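Long-range contact in anaerobically-induced outer membrane porin OprE (Pseudomonas aeruginosa, PDB 4FRX), which probably acts as an outer membrane porin, a beta-barrel channel that lets small solutes cross the outer membrane: residues S115-P126 with V141-D152. Numbering follows the deposited sequence.
Sequences SNTEFRYGTLQP and VTFEGGQVTSTD. With C8E ((hydroxyethyloxy)tri(ethyloxy)octane), chain G.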
loop_
_atom_site.group_PDB
_atom_site.type_symbol
_atom_site.label_atom_id
_atom_site.label_comp_id
_atom_site.label_asym_id
_atom_site.label_seq_id
_atom_site.Cartn_x
_atom_site.Cartn_y
_atom_site.Cartn_z
ATOM N N SER A 115 -0.971 28.423 7.310
ATOM C CA SER A 115 0.162 28.042 8.150
ATOM C C SER A 115 0.714 26.680 7.711
ATOM O O SER A 115 1.217 26.546 6.596
ATOM C CB SER A 115 -0.226 28.054 9.634
ATOM O OG SER A 115 0.926 28.061 10.462
ATOM N N ASN A 116 0.611 25.676 8.580
ATOM C CA ASN A 116 1.066 24.325 8.253
ATOM C C ASN A 116 -0.086 23.332 8.198
ATOM O O ASN A 116 0.074 22.156 8.525
ATOM C CB ASN A 116 2.119 23.847 9.260
ATOM C CG ASN A 116 3.387 24.668 9.198
ATOM O OD1 ASN A 116 4.159 24.564 8.246
ATOM N ND2 ASN A 116 3.607 25.489 10.212
ATOM N N THR A 117 -1.245 23.829 7.784
ATOM C CA THR A 117 -2.449 23.031 7.658
ATOM C C THR A 117 -2.950 23.110 6.230
ATOM O O THR A 117 -3.328 24.183 5.759
ATOM C CB THR A 117 -3.546 23.547 8.587
ATOM O OG1 THR A 117 -3.098 23.447 9.952
ATOM C CG2 THR A 117 -4.829 22.744 8.403
ATOM N N GLU A 118 -2.952 21.976 5.538
ATOM C CA GLU A 118 -3.304 21.954 4.119
ATOM C C GLU A 118 -4.558 21.126 3.857
ATOM O O GLU A 118 -4.712 20.037 4.407
ATOM C CB GLU A 118 -2.120 21.430 3.298
ATOM C CG GLU A 118 -2.330 21.470 1.792
ATOM C CD GLU A 118 -1.158 20.853 1.043
ATOM O OE1 GLU A 118 -0.175 20.465 1.705
ATOM O OE2 GLU A 118 -1.225 20.736 -0.197
ATOM N N PHE A 119 -5.455 21.670 3.038
ATOM C CA PHE A 119 -6.643 20.964 2.567
ATOM C C PHE A 119 -6.441 20.578 1.114
ATOM O O PHE A 119 -5.992 21.393 0.319
ATOM C CB PHE A 119 -7.878 21.856 2.671
ATOM C CG PHE A 119 -9.137 21.221 2.133
ATOM C CD1 PHE A 119 -9.612 20.029 2.665
ATOM C CD2 PHE A 119 -9.838 21.809 1.089
ATOM C CE1 PHE A 119 -10.773 19.438 2.172
ATOM C CE2 PHE A 119 -10.994 21.223 0.589
ATOM C CZ PHE A 119 -11.462 20.035 1.133
ATOM N N ARG A 120 -6.753 19.336 0.767
ATOM C CA ARG A 120 -6.580 18.865 -0.603
ATOM C C ARG A 120 -7.871 18.249 -1.078
ATOM O O ARG A 120 -8.485 17.462 -0.366
ATOM C CB ARG A 120 -5.456 17.828 -0.697
ATOM C CG ARG A 120 -4.091 18.417 -0.550
ATOM C CD ARG A 120 -3.013 17.361 -0.420
ATOM N NE ARG A 120 -2.606 16.812 -1.708
ATOM C CZ ARG A 120 -1.876 17.484 -2.590
ATOM N NH1 ARG A 120 -1.500 18.729 -2.318
ATOM N NH2 ARG A 120 -1.530 16.924 -3.743
ATOM N N TYR A 121 -8.265 18.591 -2.294
ATOM C CA TYR A 121 -9.551 18.179 -2.817
ATOM C C TYR A 121 -9.413 17.687 -4.266
ATOM O O TYR A 121 -9.085 18.457 -5.148
ATOM C CB TYR A 121 -10.497 19.382 -2.741
ATOM C CG TYR A 121 -11.942 19.082 -3.021
ATOM C CD1 TYR A 121 -12.742 18.480 -2.062
ATOM C CD2 TYR A 121 -12.519 19.434 -4.232
ATOM C CE1 TYR A 121 -14.076 18.223 -2.305
ATOM C CE2 TYR A 121 -13.854 19.178 -4.489
ATOM C CZ TYR A 121 -14.629 18.572 -3.520
ATOM O OH TYR A 121 -15.960 18.314 -3.766
ATOM N N GLY A 122 -9.677 16.409 -4.499
ATOM C CA GLY A 122 -9.417 15.799 -5.785
ATOM C C GLY A 122 -8.588 14.535 -5.632
ATOM O O GLY A 122 -8.892 13.664 -4.816
ATOM N N THR A 123 -7.530 14.433 -6.416
ATOM C CA THR A 123 -6.704 13.239 -6.402
ATOM C C THR A 123 -5.811 13.168 -5.161
ATOM O O THR A 123 -5.120 14.128 -4.827
ATOM C CB THR A 123 -5.875 13.143 -7.690
ATOM O OG1 THR A 123 -6.758 13.260 -8.812
ATOM C CG2 THR A 123 -5.134 11.805 -7.757
ATOM N N LEU A 124 -5.846 12.019 -4.487
ATOM C CA LEU A 124 -5.098 11.802 -3.248
ATOM C C LEU A 124 -4.350 10.478 -3.346
ATOM O O LEU A 124 -4.819 9.541 -3.987
ATOM C CB LEU A 124 -6.066 11.754 -2.054
ATOM C CG LEU A 124 -6.919 13.002 -1.787
ATOM C CD1 LEU A 124 -8.035 12.746 -0.776
ATOM C CD2 LEU A 124 -6.022 14.163 -1.339
ATOM N N GLN A 125 -3.204 10.392 -2.680
ATOM C CA GLN A 125 -2.429 9.151 -2.603
ATOM C C GLN A 125 -1.908 8.967 -1.188
ATOM O O GLN A 125 -0.728 9.167 -0.935
ATOM C CB GLN A 125 -1.245 9.199 -3.576
ATOM C CG GLN A 125 -1.667 9.089 -5.048
ATOM C CD GLN A 125 -0.481 9.089 -5.990
ATOM O OE1 GLN A 125 0.233 10.075 -6.087
ATOM N NE2 GLN A 125 -0.267 7.979 -6.683
ATOM N N PRO A 126 -2.794 8.586 -0.253
ATOM C CA PRO A 126 -2.378 8.490 1.151
ATOM C C PRO A 126 -1.419 7.316 1.396
ATOM O O PRO A 126 -1.471 6.327 0.685
ATOM C CB PRO A 126 -3.700 8.261 1.900
ATOM C CG PRO A 126 -4.795 8.660 0.917
ATOM C CD PRO A 126 -4.236 8.352 -0.436
ATOM N N VAL A 141 -1.893 3.413 -7.993
ATOM C CA VAL A 141 -3.271 3.645 -7.594
ATOM C C VAL A 141 -3.417 5.094 -7.163
ATOM O O VAL A 141 -2.503 5.658 -6.558
ATOM C CB VAL A 141 -3.671 2.721 -6.409
ATOM C CG1 VAL A 141 -5.021 3.143 -5.789
ATOM C CG2 VAL A 141 -3.706 1.252 -6.842
ATOM N N THR A 142 -4.561 5.698 -7.471
ATOM C CA THR A 142 -4.928 6.984 -6.903
ATOM C C THR A 142 -6.328 6.902 -6.302
ATOM O O THR A 142 -7.125 6.043 -6.674
ATOM C CB THR A 142 -4.881 8.130 -7.954
ATOM O OG1 THR A 142 -5.876 7.915 -8.963
ATOM C CG2 THR A 142 -3.491 8.216 -8.612
ATOM N N PHE A 143 -6.632 7.810 -5.383
ATOM C CA PHE A 143 -7.973 7.876 -4.790
ATOM C C PHE A 143 -8.530 9.252 -5.112
ATOM O O PHE A 143 -7.775 10.164 -5.444
ATOM C CB PHE A 143 -7.922 7.724 -3.271
ATOM C CG PHE A 143 -7.531 6.362 -2.802
ATOM C CD1 PHE A 143 -6.195 6.025 -2.640
ATOM C CD2 PHE A 143 -8.498 5.411 -2.513
ATOM C CE1 PHE A 143 -5.834 4.755 -2.196
ATOM C CE2 PHE A 143 -8.140 4.152 -2.072
ATOM C CZ PHE A 143 -6.812 3.820 -1.926
ATOM N N GLU A 144 -9.846 9.408 -5.006
ATOM C CA GLU A 144 -10.439 10.737 -5.087
ATOM C C GLU A 144 -11.118 11.058 -3.769
ATOM O O GLU A 144 -11.836 10.227 -3.227
ATOM C CB GLU A 144 -11.478 10.810 -6.213
ATOM C CG GLU A 144 -10.945 10.504 -7.609
ATOM C CD GLU A 144 -9.961 11.547 -8.105
ATOM O OE1 GLU A 144 -8.877 11.153 -8.598
ATOM O OE2 GLU A 144 -10.275 12.757 -8.011
ATOM N N GLY A 145 -10.925 12.267 -3.261
ATOM C CA GLY A 145 -11.585 12.634 -2.017
ATOM C C GLY A 145 -11.179 13.999 -1.511
ATOM O O GLY A 145 -10.696 14.835 -2.272
ATOM N N GLY A 146 -11.372 14.226 -0.214
ATOM C CA GLY A 146 -10.985 15.482 0.412
ATOM C C GLY A 146 -10.186 15.138 1.653
ATOM O O GLY A 146 -10.490 14.153 2.313
ATOM N N GLN A 147 -9.182 15.946 1.984
ATOM C CA GLN A 147 -8.286 15.633 3.101
ATOM C C GLN A 147 -7.655 16.882 3.716
ATOM O O GLN A 147 -7.231 17.784 3.000
ATOM C CB GLN A 147 -7.175 14.690 2.606
ATOM C CG GLN A 147 -6.143 14.339 3.638
ATOM C CD GLN A 147 -5.011 13.503 3.065
ATOM O OE1 GLN A 147 -5.067 12.277 3.088
ATOM N NE2 GLN A 147 -3.961 14.165 2.592
ATOM N N VAL A 148 -7.581 16.926 5.044
ATOM C CA VAL A 148 -6.818 17.965 5.726
ATOM C C VAL A 148 -5.656 17.344 6.502
ATOM O O VAL A 148 -5.813 16.324 7.157
ATOM C CB VAL A 148 -7.702 18.819 6.672
ATOM C CG1 VAL A 148 -8.350 17.960 7.735
ATOM C CG2 VAL A 148 -6.882 19.925 7.320
ATOM N N THR A 149 -4.478 17.945 6.397
ATOM C CA THR A 149 -3.327 17.492 7.167
ATOM C C THR A 149 -2.762 18.696 7.884
ATOM O O THR A 149 -2.864 19.812 7.388
ATOM C CB THR A 149 -2.221 16.911 6.260
ATOM O OG1 THR A 149 -1.724 17.946 5.404
ATOM C CG2 THR A 149 -2.775 15.788 5.391
ATOM N N SER A 150 -2.153 18.481 9.043
ATOM C CA SER A 150 -1.613 19.605 9.795
ATOM C C SER A 150 -0.389 19.234 10.629
ATOM O O SER A 150 -0.358 18.184 11.256
ATOM C CB SER A 150 -2.706 20.184 10.701
ATOM O OG SER A 150 -2.209 21.240 11.506
ATOM N N THR A 151 0.620 20.100 10.629
ATOM C CA THR A 151 1.749 19.948 11.540
ATOM C C THR A 151 1.849 21.141 12.495
ATOM O O THR A 151 2.840 21.303 13.198
ATOM C CB THR A 151 3.087 19.718 10.793
ATOM O OG1 THR A 151 3.331 20.789 9.869
ATOM C CG2 THR A 151 3.046 18.402 10.028
ATOM N N ASP A 152 0.792 21.947 12.531
ATOM C CA ASP A 152 0.719 23.126 13.398
ATOM C C ASP A 152 0.627 22.794 14.891
ATOM O O ASP A 152 1.006 23.614 15.728
ATOM C CB ASP A 152 -0.449 24.035 12.986
ATOM C CG ASP A 152 -0.097 24.950 11.815
ATOM O OD1 ASP A 152 0.930 25.666 11.899
ATOM O OD2 ASP A 152 -0.844 24.949 10.808
HETATM C C1 C8E G . -1.263 33.552 -9.015
HETATM C C2 C8E G . -2.513 33.315 -9.855
HETATM C C3 C8E G . -2.836 31.829 -9.965
HETATM C C4 C8E G . -4.340 31.617 -10.085
HETATM C C6 C8E G . -5.371 28.634 -8.519
HETATM C C7 C8E G . -6.128 28.294 -7.242
HETATM C C8 C8E G . -6.549 26.829 -7.190
HETATM O O9 C8E G . -7.953 26.724 -7.299
HETATM C C10 C8E G . -8.372 25.382 -7.244
HETATM C C11 C8E G . -9.527 25.152 -8.208
HETATM O O12 C8E G . -9.000 25.097 -9.515
HETATM C C13 C8E G . -8.491 23.824 -9.866
HETATM C C14 C8E G . -9.539 22.734 -9.657
HETATM O O15 C8E G . -8.884 21.485 -9.589
HETATM C C16 C8E G . -9.770 20.400 -9.710
HETATM C C17 C8E G . -10.127 19.895 -8.317
HETATM O O18 C8E G . -11.078 18.864 -8.432
HETATM C C19 C8E G . -12.286 19.200 -7.789
HETATM O O HOH W 1 -4.061 17.254 2.883
HETATM O O HOH W 2 -1.429 17.819 2.773
HETATM O O HOH W 3 -9.553 14.837 -9.395
#
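Four donors converge on the carboxylate of Asp152 at one end of this strand pair. Ser115 OG (2.8 Å) and Asn116 ND2 (3.2 Å) reach Asp152 OD1 from opposite faces of the carboxylate plane. The backbone N of Asn116 comes to Asp152 OD2 on the syn side, while Thr117 OG1 takes the anti lone pair of Asp152 OD2 at 2.8 Å. Two donors on each oxygen would hold the carboxylate against rotation. Thr117 OG1 in turn accepts from Ser150 OG, which closes an ST turn by accepting from Asp152 N. Antiparallel backbone bonds start with Thr151 N to Asn116 O, then pair from Glu118-Thr149 to Leu124-Phe143. Their course bends at Gly122, whose backbone angles (phi 128°, psi -131°) would press a side chain against the preceding carbonyl O. Just past the corner Thr123 OG1 donates to Glu144 OE1 at 3.0 Å, the glutamate chain bent at chi2 (-67°). On the opposite face, Leu124 CD1 lies 3.5 Å from Gly145 C. Gln147, its CB against Leu124, hydrogen-bonds through OE1 to Tyr197; Arg120 bridges Glu118 (NH1) and Asp63 (NH2), facing away from Phe119, Tyr121 and Val148. Tyr121 CD2 touches detergent C19 at 3.6 Å, consistent with a lipid-facing exterior. Such neighbouring antiparallel strands form part of the wall of an OprD-family porin beta-barrel.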